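PDB 5YGG: fructokinase, which catalyses the ATP-dependent phosphorylation of fructose as a member of the PfkB carbohydrate kinase family. Local coordinates for residues C142-A147 and N174-V179; D260-G265 and K306-A311. The protein carries 2 engineered substitutions. All blocks are in the same frame, centred on the assembly; numbering follows the deposited sequence.

Interaction 1: C142-A147 and N174-V179. With CA (calcium ion), chain D; FRU (beta-D-fructofuranose), chain C.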
loop_
_atom_site.group_PDB
_atom_site.type_symbol
_atom_site.label_atom_id
_atom_site.label_comp_id
_atom_site.label_asym_id
_atom_site.label_seq_id
_atom_site.Cartn_x
_atom_site.Cartn_y
_atom_site.Cartn_z
ATOM N N CYS A 142 -4.295 14.971 -14.971
ATOM C CA CYS A 142 -5.101 15.229 -13.774
ATOM C C CYS A 142 -4.227 15.843 -12.691
ATOM O O CYS A 142 -3.002 15.853 -12.823
ATOM C CB CYS A 142 -5.729 13.940 -13.247
ATOM S SG CYS A 142 -6.767 13.062 -14.439
ATOM N N SER A 143 -4.838 16.328 -11.610
ATOM C CA SER A 143 -4.070 17.111 -10.638
ATOM C C SER A 143 -3.093 16.307 -9.781
ATOM O O SER A 143 -2.182 16.891 -9.220
ATOM C CB SER A 143 -4.989 17.893 -9.690
ATOM O OG SER A 143 -5.715 17.016 -8.851
ATOM N N ILE A 144 -3.267 14.997 -9.642
ATOM C CA ILE A 144 -2.288 14.255 -8.838
ATOM C C ILE A 144 -0.875 14.426 -9.434
ATOM O O ILE A 144 0.125 14.466 -8.696
ATOM C CB ILE A 144 -2.676 12.769 -8.712
ATOM C CG1 ILE A 144 -3.699 12.600 -7.581
ATOM C CG2 ILE A 144 -1.452 11.880 -8.465
ATOM C CD1 ILE A 144 -4.059 11.132 -7.321
ATOM N N ALA A 145 -0.794 14.589 -10.759
ATOM C CA ALA A 145 0.498 14.774 -11.427
ATOM C C ALA A 145 1.136 16.102 -11.030
ATOM O O ALA A 145 2.349 16.287 -11.161
ATOM C CB ALA A 145 0.337 14.704 -12.954
ATOM N N LEU A 146 0.314 17.007 -10.519
ATOM C CA LEU A 146 0.793 18.314 -10.053
ATOM C C LEU A 146 1.019 18.370 -8.536
ATOM O O LEU A 146 1.420 19.405 -7.999
ATOM C CB LEU A 146 -0.211 19.395 -10.452
ATOM C CG LEU A 146 -0.660 19.406 -11.911
ATOM C CD1 LEU A 146 -1.703 20.486 -12.123
ATOM C CD2 LEU A 146 0.527 19.577 -12.871
ATOM N N ALA A 147 0.753 17.268 -7.839
ATOM C CA ALA A 147 0.717 17.303 -6.376
ATOM C C ALA A 147 2.072 17.607 -5.732
ATOM O O ALA A 147 2.150 18.397 -4.791
ATOM C CB ALA A 147 0.178 15.986 -5.844
ATOM N N ASN A 174 -9.699 16.348 -10.956
ATOM C CA ASN A 174 -9.764 15.055 -10.285
ATOM C C ASN A 174 -9.104 15.137 -8.912
ATOM O O ASN A 174 -8.157 14.401 -8.609
ATOM C CB ASN A 174 -9.073 13.980 -11.128
ATOM C CG ASN A 174 -9.957 12.779 -11.389
ATOM O OD1 ASN A 174 -10.835 12.448 -10.591
ATOM N ND2 ASN A 174 -9.719 12.111 -12.517
ATOM N N LEU A 175 -9.587 16.063 -8.096
ATOM C CA LEU A 175 -8.884 16.429 -6.867
ATOM C C LEU A 175 -8.764 15.297 -5.845
ATOM O O LEU A 175 -9.743 14.612 -5.519
ATOM C CB LEU A 175 -9.579 17.626 -6.230
ATOM C CG LEU A 175 -9.637 18.872 -7.109
ATOM C CD1 LEU A 175 -10.391 20.006 -6.388
ATOM C CD2 LEU A 175 -8.218 19.313 -7.562
ATOM N N ARG A 176 -7.544 15.114 -5.347
ATOM C CA ARG A 176 -7.277 14.183 -4.255
ATOM C C ARG A 176 -6.305 14.860 -3.300
ATOM O O ARG A 176 -5.095 14.687 -3.408
ATOM C CB ARG A 176 -6.707 12.867 -4.769
ATOM C CG ARG A 176 -7.503 12.227 -5.908
ATOM C CD ARG A 176 -8.824 11.568 -5.459
ATOM N NE ARG A 176 -9.346 10.769 -6.567
ATOM C CZ ARG A 176 -10.205 11.217 -7.479
ATOM N NH1 ARG A 176 -10.690 12.452 -7.399
ATOM N NH2 ARG A 176 -10.592 10.423 -8.468
ATOM N N GLU A 177 -6.846 15.645 -2.377
ATOM C CA GLU A 177 -6.030 16.537 -1.557
ATOM C C GLU A 177 -4.966 15.815 -0.738
ATOM O O GLU A 177 -3.872 16.342 -0.547
ATOM C CB GLU A 177 -6.942 17.352 -0.636
ATOM C CG GLU A 177 -6.222 18.366 0.231
ATOM C CD GLU A 177 -7.171 19.092 1.167
ATOM O OE1 GLU A 177 -7.146 20.336 1.183
ATOM O OE2 GLU A 177 -7.935 18.417 1.889
ATOM N N GLU A 178 -5.255 14.601 -0.276
ATOM C CA GLU A 178 -4.324 13.954 0.648
ATOM C C GLU A 178 -2.993 13.595 -0.016
ATOM O O GLU A 178 -2.021 13.279 0.662
ATOM C CB GLU A 178 -4.931 12.689 1.271
ATOM C CG GLU A 178 -4.957 11.449 0.372
ATOM C CD GLU A 178 -5.023 10.163 1.201
ATOM O OE1 GLU A 178 -4.086 9.916 1.996
ATOM O OE2 GLU A 178 -5.996 9.401 1.066
ATOM N N VAL A 179 -2.968 13.629 -1.345
ATOM C CA VAL A 179 -1.769 13.293 -2.095
ATOM C C VAL A 179 -0.756 14.443 -2.043
ATOM O O VAL A 179 0.444 14.236 -2.219
ATOM C CB VAL A 179 -2.128 12.944 -3.565
ATOM C CG1 VAL A 179 -0.872 12.596 -4.369
ATOM C CG2 VAL A 179 -3.127 11.785 -3.595
HETATM CA CA CA D . -13.260 12.509 -11.081
HETATM C C1 FRU C . -6.392 8.293 -8.376
HETATM C C2 FRU C . -7.797 7.645 -8.282
HETATM C C3 FRU C . -7.770 6.133 -8.553
HETATM C C4 FRU C . -8.930 5.858 -9.173
HETATM C C5 FRU C . -9.202 7.192 -10.066
HETATM C C6 FRU C . -10.667 7.443 -10.315
HETATM O O1 FRU C . -5.929 8.417 -9.717
HETATM O O2 FRU C . -8.322 7.908 -7.131
HETATM O O3 FRU C . -7.678 5.457 -7.239
HETATM O O4 FRU C . -8.871 4.711 -10.061
HETATM O O5 FRU C . -8.711 8.215 -9.414
HETATM O O6 FRU C . -10.767 8.714 -10.955
HETATM O O HOH W 1 -5.042 15.876 -6.608
HETATM O O HOH W 2 -5.781 13.627 -9.945
HETATM O O HOH W 3 -12.992 13.620 -8.757
HETATM O O HOH W 4 -13.161 15.110 -12.035
HETATM O O HOH W 5 -12.593 12.046 -13.570
#

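Interaction 2: D260-G265 and K306-A311. Engineered in segment 260-265: Cys-261 (natural residue Thr). With K (potassium ion), chain E.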
loop_
_atom_site.group_PDB
_atom_site.type_symbol
_atom_site.label_atom_id
_atom_site.label_comp_id
_atom_site.label_asym_id
_atom_site.label_seq_id
_atom_site.Cartn_x
_atom_site.Cartn_y
_atom_site.Cartn_z
ATOM N N ASP A 260 -20.918 0.549 -8.881
ATOM C CA ASP A 260 -19.641 1.065 -8.378
ATOM C C ASP A 260 -19.241 2.338 -9.114
ATOM O O ASP A 260 -18.824 2.281 -10.259
ATOM C CB ASP A 260 -18.538 0.014 -8.522
ATOM C CG ASP A 260 -17.138 0.603 -8.326
ATOM O OD1 ASP A 260 -16.975 1.488 -7.458
ATOM O OD2 ASP A 260 -16.210 0.180 -9.039
ATOM N N CYS A 261 -19.345 3.490 -8.451
ATOM C CA CYS A 261 -19.077 4.757 -9.125
ATOM C C CYS A 261 -17.605 4.977 -9.478
ATOM O O CYS A 261 -17.285 5.913 -10.209
ATOM C CB CYS A 261 -19.578 5.917 -8.268
ATOM S SG CYS A 261 -18.967 5.889 -6.580
ATOM N N THR A 262 -16.716 4.133 -8.955
ATOM C CA THR A 262 -15.283 4.266 -9.219
ATOM C C THR A 262 -15.013 4.336 -10.714
ATOM O O THR A 262 -15.419 3.445 -11.459
ATOM C CB THR A 262 -14.471 3.086 -8.638
ATOM O OG1 THR A 262 -14.739 2.956 -7.240
ATOM C CG2 THR A 262 -12.977 3.327 -8.843
ATOM N N GLY A 263 -14.341 5.401 -11.148
ATOM C CA GLY A 263 -13.974 5.548 -12.545
ATOM C C GLY A 263 -14.988 6.183 -13.492
ATOM O O GLY A 263 -14.665 6.361 -14.670
ATOM N N ALA A 264 -16.192 6.515 -13.011
ATOM C CA ALA A 264 -17.221 7.111 -13.879
ATOM C C ALA A 264 -16.729 8.373 -14.608
ATOM O O ALA A 264 -16.934 8.536 -15.814
ATOM C CB ALA A 264 -18.498 7.435 -13.066
ATOM N N GLY A 265 -16.076 9.266 -13.876
ATOM C CA GLY A 265 -15.604 10.513 -14.448
ATOM C C GLY A 265 -14.517 10.315 -15.488
ATOM O O GLY A 265 -14.447 11.056 -16.468
ATOM N N LYS A 306 -17.649 -3.409 -10.697
ATOM C CA LYS A 306 -16.601 -2.960 -9.780
ATOM C C LYS A 306 -15.269 -2.830 -10.503
ATOM O O LYS A 306 -14.905 -3.682 -11.327
ATOM C CB LYS A 306 -16.461 -3.919 -8.585
ATOM C CG LYS A 306 -17.569 -3.828 -7.536
ATOM C CD LYS A 306 -17.194 -4.666 -6.306
ATOM C CE LYS A 306 -18.173 -4.497 -5.155
ATOM N NZ LYS A 306 -17.838 -5.439 -4.032
ATOM N N GLY A 307 -14.550 -1.761 -10.175
ATOM C CA GLY A 307 -13.291 -1.445 -10.824
ATOM C C GLY A 307 -13.476 -0.287 -11.775
ATOM O O GLY A 307 -14.485 -0.205 -12.476
ATOM N N ALA A 308 -12.504 0.612 -11.820
ATOM C CA ALA A 308 -12.581 1.744 -12.741
ATOM C C ALA A 308 -12.599 1.317 -14.212
ATOM O O ALA A 308 -13.253 1.960 -15.031
ATOM C CB ALA A 308 -11.412 2.695 -12.500
ATOM N N MET A 309 -11.872 0.251 -14.551
ATOM C CA MET A 309 -11.697 -0.116 -15.961
ATOM C C MET A 309 -12.653 -1.193 -16.449
ATOM O O MET A 309 -12.835 -1.378 -17.656
ATOM C CB MET A 309 -10.269 -0.595 -16.203
ATOM C CG MET A 309 -9.226 0.488 -16.042
ATOM S SD MET A 309 -7.599 -0.222 -16.318
ATOM C CE MET A 309 -6.506 1.200 -16.025
ATOM N N THR A 310 -13.261 -1.896 -15.504
ATOM C CA THR A 310 -13.933 -3.145 -15.818
ATOM C C THR A 310 -15.033 -2.969 -16.854
ATOM O O THR A 310 -15.141 -3.749 -17.803
ATOM C CB THR A 310 -14.521 -3.752 -14.555
ATOM O OG1 THR A 310 -13.504 -3.773 -13.532
ATOM C CG2 THR A 310 -15.003 -5.165 -14.822
ATOM N N ALA A 311 -15.822 -1.913 -16.700
ATOM C CA ALA A 311 -16.986 -1.748 -17.560
ATOM C C ALA A 311 -16.819 -0.646 -18.598
ATOM O O ALA A 311 -17.802 -0.192 -19.186
ATOM C CB ALA A 311 -18.217 -1.492 -16.715
HETATM K K K E . -16.804 1.038 -11.787
HETATM O O HOH W 6 -12.671 4.700 -15.721
#

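Interaction 1: C142-A147 and N174-V179
The side chains of Ile-144 and Arg-176 cross at a slant, and both reach the bound fructose, Ile-144 through CD1 against C1. The arginine CB and CG lie against the end of Ile-144, with CG 3.9 Å from CD1 of the isoleucine. A bend at chi2 (-75°) then turns the chain away from Ile-144 toward fructose. NE donates to the sugar hydroxyl O2 in an almost straight bond of 3.1 Å (171°). Of the two terminal nitrogens, NH2 donates to the ring oxygen O5, while NH1 reaches back to the backbone O of Leu-175 at 3.0 Å, from above the carbonyl plane, and also to a calcium-bound water. Asn-174 OD1 binds the calcium ion at 2.5 Å and accepts a weak bond from Arg-176 NH2. Asn-174 ND2 donates to Asp-266 and, weakly, to SG of Cys-142. Farther along, Val-179 places CG2 on Ile-144 CD1 (3.9 Å) and CG1 on Ala-147 CB. One water joins Ser-143 OG to Arg-176 N; a second links Ile-144 N with Asn-174 O. Following the neighbouring parallel strands 138-142 and 168-172, these loops form one wall of the sugar pocket at the carboxyl edge of a ribokinase-like central sheet.

Interaction 2: D260-G265 and K306-A311
Asp-260 reaches across to Lys-306 and Gly-307 with one carboxylate oxygen, and with Ala-308 and Thr-262 it accounts for most of the buried surface. Its CG stands anti to the backbone N (chi1 166°), which carries OD2 over to the 306-311 loop. There OD2 accepts from Gly-307 N at 2.8 Å, met nearly head-on along the C-O bond, and binds the potassium ion at 2.9 Å. OD1 is turned to its own segment: Thr-262 OG1 donates to its syn lone pair at 2.7 Å, and Thr-262 N approaches from above the carboxylate plane, closing an Asx turn. These bonds fix the rotation of the carboxylate. The stem of Lys-306 passes Asp-260 CB, but its amino group leads away to Asp-34 and the carbonyl of Pro-33.

Ala-308 fills the other end of the contact. Its CB rests 3.8 Å from Gly-263 CA and beside Thr-262 CG2, while its CA-H points at Thr-262 O. The backbones pass close here, 4.1 Å between the CA atoms of Ala-308 and Gly-263, the N-cap of helix 264-278. A water bridges the carbonyls of these two residues.

Potassium is held by the O atoms of Asp-260, Thr-262 and Gly-307 besides OD2, and by the carbonyls of Ala-302 and Gln-305. A single carboxylate among backbone carbonyls suits a monovalent cation, which probably steadies the turn leading into the nucleotide-binding helix start, as in other potassium-dependent PfkB kinases.

Both contacts are largely buried, and their centres lie about 18 Å apart, with nearest atoms about 6 Å apart and no direct touch. Interaction 1 joins two loops that follow adjacent strands of the central sheet; interaction 2 joins the start of helix 264-278 to the loop between helices 285-302 and 315-322. Apolar packing, ordered waters and side-chain bonds to sugar and calcium characterise the first, whereas the second relies on backbone carbonyls and one carboxylate oxygen gathered round potassium. Fructose lies between them: Asp-266, one residue beyond segment 260-265, ties the sugar to the side of interaction 2, and the side chain of Ala-308 comes within about 4 Å of the fructose, nearest atoms.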